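Local structure of cytolethal distending toxin subunit B (Escherichia coli, 2F1N) at residues Arg131-Ile136 with Glu161-Phe166. The protein nicks DNA as the endonuclease subunit of a tripartite toxin, very probably causing the damage that arrests intoxicated cells at G2/M and distends them. Sequence-based numbering, arbitrary orientation.
Sequences RPLLGI and EEVYNF
Leu133 meets Val163 and Glu162 through a single methyl, CD1. The apolar part is the pair Leu133 CD1 and Val163 CG2, 3.7 Å apart. The two side chains cross at about a right angle. In Leu133, CG stands anti to the carbonyl carbon (chi1 -76°), and CB points toward the helix. In Val163 the CG2 branch does the touching. Phe144 of strand 141-147 touches both residues, and Ala146 and Leu123 also pack on Leu133.

The contact joins strand 133-138 to helix 156-168, which packs on one face of the six-stranded sheet. This sheet is one of the two in the DNase I-like fold. The neighbouring Leu134 points to the other face, where it touches Leu111 of the second sheet.

The second touch is polar against apolar. Glu162 OE1 lies 3.6 Å from Leu133 CD1, and the two side chains run past each other in opposite directions. The Glu162 chain is extended, with CG anti to the backbone N (chi1 -173°), which carries the carboxylate across to the leucine methyl. Its side chain also touches Leu123 and Val126.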
loop_
_atom_site.group_PDB
_atom_site.type_symbol
_atom_site.label_atom_id
_atom_site.label_comp_id
_atom_site.label_asym_id
_atom_site.label_seq_id
_atom_site.Cartn_x
_atom_site.Cartn_y
_atom_site.Cartn_z
ATOM N N ARG A 131 12.100 5.726 -1.198
ATOM C CA ARG A 131 11.283 5.599 0.004
ATOM C C ARG A 131 11.499 4.181 0.566
ATOM O O ARG A 131 11.922 3.301 -0.164
ATOM C CB ARG A 131 9.796 5.746 -0.378
ATOM C CG ARG A 131 9.255 7.128 -0.138
ATOM C CD ARG A 131 9.803 8.084 -1.094
ATOM N NE ARG A 131 9.363 7.867 -2.495
ATOM C CZ ARG A 131 9.537 8.769 -3.487
ATOM N NH1 ARG A 131 10.180 9.936 -3.261
ATOM N NH2 ARG A 131 9.086 8.515 -4.707
ATOM N N PRO A 132 11.229 3.987 1.853
ATOM C CA PRO A 132 11.208 2.639 2.446
ATOM C C PRO A 132 9.984 1.883 1.989
ATOM O O PRO A 132 9.135 2.427 1.276
ATOM C CB PRO A 132 11.121 2.925 3.967
ATOM C CG PRO A 132 10.324 4.207 4.048
ATOM C CD PRO A 132 10.777 5.017 2.817
ATOM N N LEU A 133 9.899 0.606 2.386
ATOM C CA LEU A 133 8.678 -0.198 2.261
ATOM C C LEU A 133 8.019 -0.355 3.620
ATOM O O LEU A 133 8.672 -0.744 4.533
ATOM C CB LEU A 133 9.042 -1.594 1.722
ATOM C CG LEU A 133 9.319 -1.499 0.217
ATOM C CD1 LEU A 133 10.072 -2.738 -0.282
ATOM C CD2 LEU A 133 8.029 -1.287 -0.583
ATOM N N LEU A 134 6.735 -0.043 3.733
ATOM C CA LEU A 134 6.046 -0.201 5.012
ATOM C C LEU A 134 5.014 -1.275 4.767
ATOM O O LEU A 134 4.281 -1.181 3.799
ATOM C CB LEU A 134 5.390 1.121 5.402
ATOM C CG LEU A 134 4.286 1.128 6.484
ATOM C CD1 LEU A 134 4.926 0.755 7.823
ATOM C CD2 LEU A 134 3.603 2.530 6.532
ATOM N N GLY A 135 4.956 -2.275 5.648
ATOM C CA GLY A 135 3.993 -3.361 5.450
ATOM C C GLY A 135 3.356 -3.806 6.765
ATOM O O GLY A 135 3.927 -3.577 7.840
ATOM N N ILE A 136 2.176 -4.454 6.669
ATOM C CA ILE A 136 1.582 -5.100 7.846
ATOM C C ILE A 136 1.240 -6.555 7.489
ATOM O O ILE A 136 0.943 -6.865 6.343
ATOM C CB ILE A 136 0.305 -4.371 8.343
ATOM C CG1 ILE A 136 -0.797 -4.381 7.289
ATOM C CG2 ILE A 136 0.704 -2.879 8.741
ATOM C CD1 ILE A 136 -2.095 -3.743 7.761
ATOM N N GLU A 161 11.633 -6.905 -5.552
ATOM C CA GLU A 161 12.639 -7.909 -5.218
ATOM C C GLU A 161 12.985 -7.925 -3.709
ATOM O O GLU A 161 13.184 -9.018 -3.104
ATOM C CB GLU A 161 13.874 -7.780 -6.108
ATOM C CG GLU A 161 13.527 -8.067 -7.571
ATOM C CD GLU A 161 14.505 -7.519 -8.589
ATOM O OE1 GLU A 161 15.449 -6.787 -8.222
ATOM O OE2 GLU A 161 14.287 -7.813 -9.800
ATOM N N GLU A 162 13.025 -6.747 -3.107
ATOM C CA GLU A 162 13.238 -6.660 -1.665
ATOM C C GLU A 162 12.164 -7.392 -0.858
ATOM O O GLU A 162 12.485 -8.077 0.101
ATOM C CB GLU A 162 13.393 -5.226 -1.160
ATOM C CG GLU A 162 13.795 -5.178 0.333
ATOM C CD GLU A 162 14.304 -3.826 0.812
ATOM O OE1 GLU A 162 13.552 -2.859 0.800
ATOM O OE2 GLU A 162 15.479 -3.728 1.225
ATOM N N VAL A 163 10.896 -7.266 -1.258
ATOM C CA VAL A 163 9.809 -7.936 -0.537
ATOM C C VAL A 163 9.921 -9.437 -0.755
ATOM O O VAL A 163 9.829 -10.206 0.191
ATOM C CB VAL A 163 8.419 -7.469 -1.039
ATOM C CG1 VAL A 163 7.303 -8.325 -0.403
ATOM C CG2 VAL A 163 8.222 -5.952 -0.706
ATOM N N TYR A 164 10.133 -9.858 -1.989
ATOM C CA TYR A 164 10.274 -11.298 -2.249
ATOM C C TYR A 164 11.430 -11.888 -1.399
ATOM O O TYR A 164 11.305 -12.951 -0.765
ATOM C CB TYR A 164 10.650 -11.473 -3.735
ATOM C CG TYR A 164 11.143 -12.867 -4.072
ATOM C CD1 TYR A 164 10.244 -13.897 -4.331
ATOM C CD2 TYR A 164 12.511 -13.137 -4.159
ATOM C CE1 TYR A 164 10.722 -15.171 -4.692
ATOM C CE2 TYR A 164 12.982 -14.388 -4.472
ATOM C CZ TYR A 164 12.085 -15.402 -4.741
ATOM O OH TYR A 164 12.579 -16.657 -5.098
ATOM N N ASN A 165 12.574 -11.219 -1.415
ATOM C CA ASN A 165 13.722 -11.742 -0.642
ATOM C C ASN A 165 13.540 -11.698 0.877
ATOM O O ASN A 165 14.068 -12.574 1.609
ATOM C CB ASN A 165 15.043 -11.099 -1.092
ATOM C CG ASN A 165 15.499 -11.616 -2.463
ATOM O OD1 ASN A 165 15.745 -12.814 -2.643
ATOM N ND2 ASN A 165 15.626 -10.731 -3.418
ATOM N N PHE A 166 12.854 -10.656 1.375
ATOM C CA PHE A 166 12.579 -10.537 2.796
ATOM C C PHE A 166 11.857 -11.793 3.332
ATOM O O PHE A 166 12.299 -12.412 4.329
ATOM C CB PHE A 166 11.744 -9.273 3.071
ATOM C CG PHE A 166 11.261 -9.158 4.494
ATOM C CD1 PHE A 166 12.159 -9.009 5.553
ATOM C CD2 PHE A 166 9.888 -9.243 4.777
ATOM C CE1 PHE A 166 11.711 -8.911 6.885
ATOM C CE2 PHE A 166 9.431 -9.120 6.095
ATOM C CZ PHE A 166 10.358 -8.979 7.160
#